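Transcriptional regulator, TetR family (Vibrio parahaemolyticus, PDB 3HE0) probably binds regulatory DNA through an N-terminal helix-turn-helix domain and controls transcription, as TetR-family repressors do. Local coordinates at residues I24-F29 with A105-V110; M91-W96 with F160-L166. All coordinates share one frame; numbering follows the deposited sequence.

Overall arrangement
The two contacts interleave along a largely helical chain, in the order 24-29, 91-96, 105-110, 160-166. Contact 1 joins the end of helix 13-27, in the DNA-binding part typical of TetR regulators, to the end of helix 102-107 in the C-terminal part. Contact 2 lies deeper, within that C-terminal part, where helix 84-97 packs on helix 160-171. Helices 84-97 and 102-107 are consecutive, giving the two sites a short covalent connection. Their centres are 19 Å apart, and their nearest atoms, about 5 Å apart, do not touch. Both sites reach the second subunit, so the interdomain joint and the helical core each border the dimer partner.

Contact 1: I24-F29 with A105-V110; sequences IAESGF and AISNRV. With SO4 (sulfate ion), chain D.
F29 sets the rim of its ring against the end of helix 102-107, while I24 CG2, from its own segment, lies over the centre of one ring face. F29 CE2 comes 3.6 Å from I106 O at the ring edge, F29 CZ rests 4.0 Å from I106 CG2, and R109 CB meets the same rim in the ring plane. F29 CG stands anti to the carbonyl carbon (chi1 -71°), which carries the ring across to the 105-110 segment. Earlier in the segment, within helix 13-27, I24 CG2 touches I106 CG2, the two side chains crossing at about a right angle. A25 CB packs on I106 CG1 at 3.8 Å and reaches A105 CB beside it. In TetR-family proteins the first helix of the DNA-binding domain borders the ligand-binding domain, and this contact belongs to that junction; I24 and I106 also touch V62 and V66 of helix 55-74, the long helix running between the two parts. Beyond these apolar contacts R109 reaches back over the end of helix 13-27. Its chain bends at chi3 (76°), laying one guanidinium face over G28, with R109 CZ 3.4 Å from G28 CA. G28 has positive phi where the chain leaves the helix, and G28 N still bonds to I24 O at 2.7 Å. R109 NE donates an almost straight hydrogen bond to sulfate O3 (2.9 Å, 169°), with O3 at the guanidinium edge and in its plane. Sulfate O2 lies 3.0 Å from F29 N. The anion, probably from the crystallisation liquor, is also hydrogen-bonded to Q30 N of the same chain and to R109 NH1 of the second subunit, so it bridges the dimer, with arginines from both chains probably balancing its charge.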
ATOM      1  N   ILE A  24     -11.498 -13.655  -5.004  1.00 31.62           N
ATOM      2  CA  ILE A  24     -10.150 -13.188  -4.683  1.00 32.91           C
ATOM      3  C   ILE A  24     -10.206 -12.010  -3.701  1.00 34.49           C
ATOM      4  O   ILE A  24      -9.452 -11.978  -2.720  1.00 34.57           O
ATOM      5  CB  ILE A  24      -9.371 -12.799  -5.957  1.00 33.03           C
ATOM      6  CG1 ILE A  24      -9.084 -14.050  -6.795  1.00 33.20           C
ATOM      7  CG2 ILE A  24      -8.053 -12.084  -5.616  1.00 32.89           C
ATOM      8  CD1 ILE A  24      -8.753 -13.746  -8.231  1.00 33.06           C
ATOM      9  N   ALA A  25     -11.094 -11.043  -3.945  1.00 35.56           N
ATOM     10  CA  ALA A  25     -11.275  -9.961  -2.973  1.00 36.69           C
ATOM     11  C   ALA A  25     -11.553 -10.592  -1.630  1.00 37.19           C
ATOM     12  O   ALA A  25     -10.918 -10.237  -0.652  1.00 37.29           O
ATOM     13  CB  ALA A  25     -12.405  -8.993  -3.366  1.00 36.58           C
ATOM     14  N   GLU A  26     -12.455 -11.566  -1.598  1.00 38.35           N
ATOM     15  CA  GLU A  26     -12.874 -12.170  -0.332  1.00 39.22           C
ATOM     16  C   GLU A  26     -11.748 -12.886   0.362  1.00 40.49           C
ATOM     17  O   GLU A  26     -11.433 -12.586   1.512  1.00 41.10           O
ATOM     18  CB  GLU A  26     -13.987 -13.194  -0.537  1.00 39.15           C
ATOM     19  CG  GLU A  26     -15.357 -12.596  -0.589  1.00 38.85           C
ATOM     20  CD  GLU A  26     -16.412 -13.558  -1.076  1.00 38.24           C
ATOM     21  OE1 GLU A  26     -16.179 -14.787  -1.123  1.00 38.33           O
ATOM     22  OE2 GLU A  26     -17.492 -13.061  -1.428  1.00 39.58           O
ATOM     23  N   SER A  27     -11.157 -13.847  -0.339  1.00 41.86           N
ATOM     24  CA  SER A  27     -10.246 -14.812   0.279  1.00 42.65           C
ATOM     25  C   SER A  27      -8.962 -15.082  -0.546  1.00 43.28           C
ATOM     26  O   SER A  27      -8.351 -16.148  -0.437  1.00 43.62           O
ATOM     27  CB  SER A  27     -11.015 -16.100   0.630  1.00 42.77           C
ATOM     28  OG  SER A  27     -12.100 -16.330  -0.263  1.00 43.53           O
ATOM     29  N   GLY A  28      -8.558 -14.100  -1.354  1.00 43.97           N
ATOM     30  CA  GLY A  28      -7.240 -14.102  -2.023  1.00 44.38           C
ATOM     31  C   GLY A  28      -6.964 -15.037  -3.207  1.00 44.50           C
ATOM     32  O   GLY A  28      -7.712 -15.998  -3.464  1.00 44.34           O
ATOM     33  N   PHE A  29      -5.850 -14.746  -3.894  1.00 44.47           N
ATOM     34  CA  PHE A  29      -5.378 -15.498  -5.078  1.00 44.52           C
ATOM     35  C   PHE A  29      -5.181 -17.010  -4.854  1.00 44.89           C
ATOM     36  O   PHE A  29      -5.751 -17.829  -5.587  1.00 45.08           O
ATOM     37  CB  PHE A  29      -4.071 -14.882  -5.621  1.00 44.09           C
ATOM     38  CG  PHE A  29      -4.257 -13.544  -6.299  1.00 42.96           C
ATOM     39  CD1 PHE A  29      -4.525 -13.467  -7.668  1.00 42.12           C
ATOM     40  CD2 PHE A  29      -4.157 -12.361  -5.587  1.00 41.72           C
ATOM     41  CE1 PHE A  29      -4.705 -12.232  -8.299  1.00 41.09           C
ATOM     42  CE2 PHE A  29      -4.336 -11.119  -6.226  1.00 40.51           C
ATOM     43  CZ  PHE A  29      -4.613 -11.064  -7.576  1.00 40.12           C
ATOM     44  N   ALA A 105      -9.100  -3.990  -2.753  1.00 37.33           N
ATOM     45  CA  ALA A 105      -8.905  -5.219  -1.996  1.00 38.35           C
ATOM     46  C   ALA A 105      -8.002  -6.217  -2.772  1.00 38.88           C
ATOM     47  O   ALA A 105      -7.026  -6.772  -2.237  1.00 38.73           O
ATOM     48  CB  ALA A 105     -10.269  -5.839  -1.652  1.00 37.78           C
ATOM     49  N   ILE A 106      -8.308  -6.386  -4.052  1.00 39.74           N
ATOM     50  CA  ILE A 106      -7.632  -7.363  -4.893  1.00 40.46           C
ATOM     51  C   ILE A 106      -6.200  -6.958  -5.205  1.00 41.56           C
ATOM     52  O   ILE A 106      -5.276  -7.782  -5.135  1.00 41.42           O
ATOM     53  CB  ILE A 106      -8.395  -7.560  -6.219  1.00 40.23           C
ATOM     54  CG1 ILE A 106      -9.752  -8.206  -5.945  1.00 40.02           C
ATOM     55  CG2 ILE A 106      -7.598  -8.438  -7.186  1.00 39.66           C
ATOM     56  CD1 ILE A 106     -10.766  -7.929  -7.036  1.00 40.32           C
ATOM     57  N   SER A 107      -6.023  -5.691  -5.565  1.00 42.70           N
ATOM     58  CA  SER A 107      -4.738  -5.234  -6.032  1.00 44.38           C
ATOM     59  C   SER A 107      -3.772  -5.040  -4.871  1.00 45.57           C
ATOM     60  O   SER A 107      -2.572  -5.021  -5.093  1.00 46.26           O
ATOM     61  CB  SER A 107      -4.873  -3.956  -6.850  1.00 44.26           C
ATOM     62  OG  SER A 107      -5.297  -2.894  -6.034  1.00 46.81           O
ATOM     63  N   ASN A 108      -4.278  -4.919  -3.637  1.00 46.54           N
ATOM     64  CA  ASN A 108      -3.398  -4.913  -2.459  1.00 47.32           C
ATOM     65  C   ASN A 108      -2.714  -6.255  -2.182  1.00 47.84           C
ATOM     66  O   ASN A 108      -2.033  -6.393  -1.188  1.00 47.96           O
ATOM     67  CB  ASN A 108      -4.151  -4.468  -1.198  1.00 47.61           C
ATOM     68  CG  ASN A 108      -4.083  -2.957  -0.969  1.00 47.54           C
ATOM     69  OD1 ASN A 108      -4.163  -2.174  -1.917  1.00 46.91           O
ATOM     70  ND2 ASN A 108      -3.936  -2.548   0.302  1.00 49.05           N
ATOM     71  N   ARG A 109      -2.887  -7.232  -3.060  1.00 48.70           N
ATOM     72  CA  ARG A 109      -2.243  -8.528  -2.908  1.00 49.09           C
ATOM     73  C   ARG A 109      -1.297  -8.768  -4.095  1.00 49.49           C
ATOM     74  O   ARG A 109      -0.077  -8.863  -3.915  1.00 49.65           O
ATOM     75  CB  ARG A 109      -3.318  -9.618  -2.810  1.00 49.19           C
ATOM     76  CG  ARG A 109      -4.607  -9.135  -2.122  1.00 49.48           C
ATOM     77  CD  ARG A 109      -5.719 -10.151  -2.190  1.00 50.22           C
ATOM     78  NE  ARG A 109      -5.523 -11.259  -1.250  1.00 51.27           N
ATOM     79  CZ  ARG A 109      -6.192 -11.445  -0.107  1.00 52.01           C
ATOM     80  NH1 ARG A 109      -5.910 -12.502   0.652  1.00 52.54           N
ATOM     81  NH2 ARG A 109      -7.139 -10.600   0.299  1.00 52.13           N
ATOM     82  N   VAL A 110      -1.873  -8.820  -5.304  1.00 49.82           N
ATOM     83  CA  VAL A 110      -1.181  -9.224  -6.553  1.00 49.78           C
ATOM     84  C   VAL A 110       0.132  -9.992  -6.353  1.00 49.81           C
ATOM     85  O   VAL A 110       0.311 -10.721  -5.374  1.00 49.55           O
ATOM     86  CB  VAL A 110      -0.931  -8.004  -7.467  1.00 49.93           C
ATOM     87  CG1 VAL A 110      -0.005  -8.371  -8.623  1.00 49.41           C
ATOM     88  CG2 VAL A 110      -2.267  -7.446  -7.973  1.00 50.23           C
TER
HETATM   89  S   SO4 D 194      -3.061 -14.473  -1.559  1.00121.63           S
HETATM   90  O1  SO4 D 194      -2.368 -14.923  -2.760  1.00121.89           O
HETATM   91  O2  SO4 D 194      -4.297 -15.237  -1.422  1.00121.46           O
HETATM   92  O3  SO4 D 194      -3.314 -13.032  -1.671  1.00120.66           O
HETATM   93  O4  SO4 D 194      -2.245 -14.773  -0.386  1.00121.62           O

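Contact 2: M91-W96 with F160-L166; sequences MWLNIW and FEASVAL
I95 lays CD1 against F160 where helix 84-97 packs on helix 160-171, in the C-terminal domain of this TetR-type regulator. The segments 91-96 and 160-166 run in roughly the same direction, crossing at -35° with their axes 9.4 Å apart. The apolar contacts begin with I95, whose two branches divide the work: I95 CD1 presses on F160 CB at 3.5 Å, and CG2 meets V164 CG2. F160 directs CE1 at M91 CB, and L166 CB sits in the plane of the W96 ring, at its edge, 3.9 Å from W96 CZ3. Among the aromatic contacts, the selenium of M91, a selenomethionine in this crystal, forms an oblique Met-aromatic contact with F160, 5.1 Å from the ring centroid. W92 CG is anti to the backbone N (chi1 -164°), which swings the indole toward S163, where W92 CZ2 lies 3.6 Å from S163 CB and S163 OG stands over one face near the rim. Y88 and residues of helix 179-193 also pack around this indole, while F160 touches helix 132-143. The polar contacts centre on S163, which is buried. S163 OG donates to F160 O at 2.6 Å, a carbonyl that also accepts from V164 N. A water over the centre of the W92 ring face links the helices, donating to W92 O and, at 2.7 Å, to S163 OG.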
HETATM    1  N   MSE A  91      -8.849  13.266 -10.261  1.00 25.58           N
HETATM    2  CA  MSE A  91      -8.257  11.947 -10.136  1.00 26.45           C
HETATM    3  C   MSE A  91      -7.941  11.648  -8.676  1.00 25.66           C
HETATM    4  O   MSE A  91      -8.147  10.529  -8.217  1.00 25.57           O
HETATM    5  CB  MSE A  91      -6.982  11.847 -10.975  1.00 26.86           C
HETATM    6  CG  MSE A  91      -7.264  11.835 -12.459  1.00 30.92           C
HETATM    7 SE   MSE A  91      -5.618  11.875 -13.495  1.00 41.00          SE
HETATM    8  CE  MSE A  91      -6.405  11.741 -15.276  1.00 39.47           C
ATOM      9  N   TRP A  92      -7.455  12.649  -7.950  1.00 25.06           N
ATOM     10  CA  TRP A  92      -7.101  12.464  -6.535  1.00 24.54           C
ATOM     11  C   TRP A  92      -8.351  12.008  -5.793  1.00 24.82           C
ATOM     12  O   TRP A  92      -8.307  11.074  -5.014  1.00 24.39           O
ATOM     13  CB  TRP A  92      -6.562  13.777  -5.953  1.00 24.03           C
ATOM     14  CG  TRP A  92      -5.827  13.651  -4.680  1.00 22.93           C
ATOM     15  CD1 TRP A  92      -4.467  13.744  -4.492  1.00 23.27           C
ATOM     16  CD2 TRP A  92      -6.391  13.430  -3.386  1.00 21.24           C
ATOM     17  NE1 TRP A  92      -4.163  13.589  -3.160  1.00 21.39           N
ATOM     18  CE2 TRP A  92      -5.333  13.402  -2.465  1.00 20.40           C
ATOM     19  CE3 TRP A  92      -7.695  13.275  -2.915  1.00 21.29           C
ATOM     20  CZ2 TRP A  92      -5.540  13.189  -1.119  1.00 20.95           C
ATOM     21  CZ3 TRP A  92      -7.889  13.077  -1.573  1.00 22.15           C
ATOM     22  CH2 TRP A  92      -6.818  13.035  -0.692  1.00 19.48           C
ATOM     23  N   LEU A  93      -9.475  12.665  -6.058  1.00 25.40           N
ATOM     24  CA  LEU A  93     -10.749  12.345  -5.393  1.00 26.07           C
ATOM     25  C   LEU A  93     -11.342  11.029  -5.883  1.00 26.20           C
ATOM     26  O   LEU A  93     -11.950  10.287  -5.113  1.00 26.76           O
ATOM     27  CB  LEU A  93     -11.768  13.473  -5.578  1.00 25.80           C
ATOM     28  CG  LEU A  93     -11.540  14.691  -4.680  1.00 26.81           C
ATOM     29  CD1 LEU A  93     -12.528  15.814  -5.028  1.00 25.63           C
ATOM     30  CD2 LEU A  93     -11.661  14.327  -3.197  1.00 25.86           C
ATOM     31  N   ASN A  94     -11.169  10.718  -7.158  1.00 26.56           N
ATOM     32  CA  ASN A  94     -11.532   9.373  -7.623  1.00 26.79           C
ATOM     33  C   ASN A  94     -10.732   8.315  -6.845  1.00 26.89           C
ATOM     34  O   ASN A  94     -11.249   7.248  -6.493  1.00 27.80           O
ATOM     35  CB  ASN A  94     -11.279   9.202  -9.137  1.00 26.71           C
ATOM     36  CG  ASN A  94     -12.239  10.017 -10.004  1.00 26.71           C
ATOM     37  OD1 ASN A  94     -13.318  10.362  -9.571  1.00 23.43           O
ATOM     38  ND2 ASN A  94     -11.832  10.321 -11.246  1.00 26.67           N
ATOM     39  N   ILE A  95      -9.455   8.584  -6.600  1.00 26.77           N
ATOM     40  CA  ILE A  95      -8.648   7.600  -5.882  1.00 26.69           C
ATOM     41  C   ILE A  95      -9.214   7.454  -4.474  1.00 26.44           C
ATOM     42  O   ILE A  95      -9.350   6.353  -3.987  1.00 26.14           O
ATOM     43  CB  ILE A  95      -7.128   7.941  -5.850  1.00 26.55           C
ATOM     44  CG1 ILE A  95      -6.509   7.773  -7.233  1.00 26.90           C
ATOM     45  CG2 ILE A  95      -6.364   7.027  -4.832  1.00 26.44           C
ATOM     46  CD1 ILE A  95      -5.137   8.501  -7.384  1.00 26.65           C
ATOM     47  N   TRP A  96      -9.555   8.570  -3.842  1.00 26.79           N
ATOM     48  CA  TRP A  96     -10.060   8.557  -2.478  1.00 27.36           C
ATOM     49  C   TRP A  96     -11.327   7.715  -2.389  1.00 28.40           C
ATOM     50  O   TRP A  96     -11.516   6.943  -1.456  1.00 27.92           O
ATOM     51  CB  TRP A  96     -10.368   9.994  -2.045  1.00 27.64           C
ATOM     52  CG  TRP A  96     -10.890  10.159  -0.682  1.00 25.74           C
ATOM     53  CD1 TRP A  96     -12.176  10.268  -0.319  1.00 27.95           C
ATOM     54  CD2 TRP A  96     -10.123  10.274   0.508  1.00 27.51           C
ATOM     55  NE1 TRP A  96     -12.279  10.426   1.041  1.00 28.31           N
ATOM     56  CE2 TRP A  96     -11.022  10.443   1.569  1.00 27.42           C
ATOM     57  CE3 TRP A  96      -8.760  10.267   0.774  1.00 28.32           C
ATOM     58  CZ2 TRP A  96     -10.610  10.570   2.879  1.00 30.19           C
ATOM     59  CZ3 TRP A  96      -8.346  10.395   2.077  1.00 30.63           C
ATOM     60  CH2 TRP A  96      -9.268  10.556   3.120  1.00 30.67           C
ATOM     61  N   PHE A 160      -0.481  10.925  -6.065  1.00 26.28           N
ATOM     62  CA  PHE A 160      -1.552   9.942  -6.112  1.00 26.83           C
ATOM     63  C   PHE A 160      -1.314   8.709  -5.252  1.00 28.67           C
ATOM     64  O   PHE A 160      -2.153   8.382  -4.415  1.00 28.82           O
ATOM     65  CB  PHE A 160      -1.820   9.510  -7.557  1.00 26.07           C
ATOM     66  CG  PHE A 160      -2.296  10.627  -8.443  1.00 24.05           C
ATOM     67  CD1 PHE A 160      -3.273  11.525  -8.008  1.00 22.45           C
ATOM     68  CD2 PHE A 160      -1.776  10.798  -9.708  1.00 24.37           C
ATOM     69  CE1 PHE A 160      -3.741  12.554  -8.839  1.00 20.58           C
ATOM     70  CE2 PHE A 160      -2.251  11.844 -10.547  1.00 24.23           C
ATOM     71  CZ  PHE A 160      -3.222  12.715 -10.097  1.00 20.81           C
ATOM     72  N   GLU A 161      -0.196   8.015  -5.479  1.00 30.48           N
ATOM     73  CA  GLU A 161       0.029   6.672  -4.892  1.00 32.09           C
ATOM     74  C   GLU A 161       0.135   6.779  -3.394  1.00 31.99           C
ATOM     75  O   GLU A 161      -0.210   5.831  -2.654  1.00 32.45           O
ATOM     76  CB  GLU A 161       1.271   5.941  -5.463  1.00 32.09           C
ATOM     77  CG  GLU A 161       0.996   5.250  -6.837  1.00 34.56           C
ATOM     78  CD  GLU A 161       2.249   5.068  -7.699  1.00 35.48           C
ATOM     79  OE1 GLU A 161       3.198   4.416  -7.263  1.00 37.75           O
ATOM     80  OE2 GLU A 161       2.298   5.573  -8.832  1.00 37.84           O
ATOM     81  N   ALA A 162       0.565   7.934  -2.940  1.00 32.05           N
ATOM     82  CA  ALA A 162       0.739   8.109  -1.510  1.00 32.27           C
ATOM     83  C   ALA A 162      -0.632   8.259  -0.870  1.00 31.40           C
ATOM     84  O   ALA A 162      -0.893   7.646   0.164  1.00 31.76           O
ATOM     85  CB  ALA A 162       1.677   9.292  -1.189  1.00 31.97           C
ATOM     86  N   SER A 163      -1.507   9.048  -1.476  1.00 30.80           N
ATOM     87  CA  SER A 163      -2.881   9.269  -0.943  1.00 30.39           C
ATOM     88  C   SER A 163      -3.875   8.041  -1.049  1.00 29.10           C
ATOM     89  O   SER A 163      -4.955   8.048  -0.476  1.00 28.52           O
ATOM     90  CB  SER A 163      -3.509  10.344  -1.759  1.00 30.47           C
ATOM     91  OG  SER A 163      -3.795   9.759  -3.002  1.00 33.59           O
ATOM     92  N   VAL A 164      -3.526   7.033  -1.835  1.00 27.91           N
ATOM     93  CA  VAL A 164      -4.091   5.703  -1.653  1.00 26.54           C
ATOM     94  C   VAL A 164      -3.938   5.354  -0.179  1.00 26.53           C
ATOM     95  O   VAL A 164      -4.849   4.853   0.462  1.00 25.67           O
ATOM     96  CB  VAL A 164      -3.347   4.682  -2.540  1.00 26.46           C
ATOM     97  CG1 VAL A 164      -3.736   3.252  -2.192  1.00 24.98           C
ATOM     98  CG2 VAL A 164      -3.617   4.993  -4.006  1.00 24.72           C
ATOM     99  N   ALA A 165      -2.775   5.686   0.366  1.00 26.88           N
ATOM    100  CA  ALA A 165      -2.449   5.390   1.744  1.00 26.76           C
ATOM    101  C   ALA A 165      -3.342   6.137   2.700  1.00 26.46           C
ATOM    102  O   ALA A 165      -3.792   5.574   3.686  1.00 25.93           O
ATOM    103  CB  ALA A 165      -0.971   5.700   2.024  1.00 27.05           C
ATOM    104  N   LEU A 166      -3.600   7.402   2.412  1.00 26.93           N
ATOM    105  CA  LEU A 166      -4.501   8.191   3.246  1.00 27.49           C
ATOM    106  C   LEU A 166      -5.917   7.598   3.215  1.00 28.47           C
ATOM    107  O   LEU A 166      -6.587   7.454   4.252  1.00 27.55           O
ATOM    108  CB  LEU A 166      -4.557   9.647   2.761  1.00 27.39           C
ATOM    109  CG  LEU A 166      -3.480  10.635   3.189  1.00 26.61           C
ATOM    110  CD1 LEU A 166      -3.787  11.945   2.536  1.00 26.08           C
ATOM    111  CD2 LEU A 166      -3.463  10.793   4.660  1.00 23.71           C
TER
HETATM  112  O   HOH W   1      -6.447   9.824  -2.734  1.00 38.04           O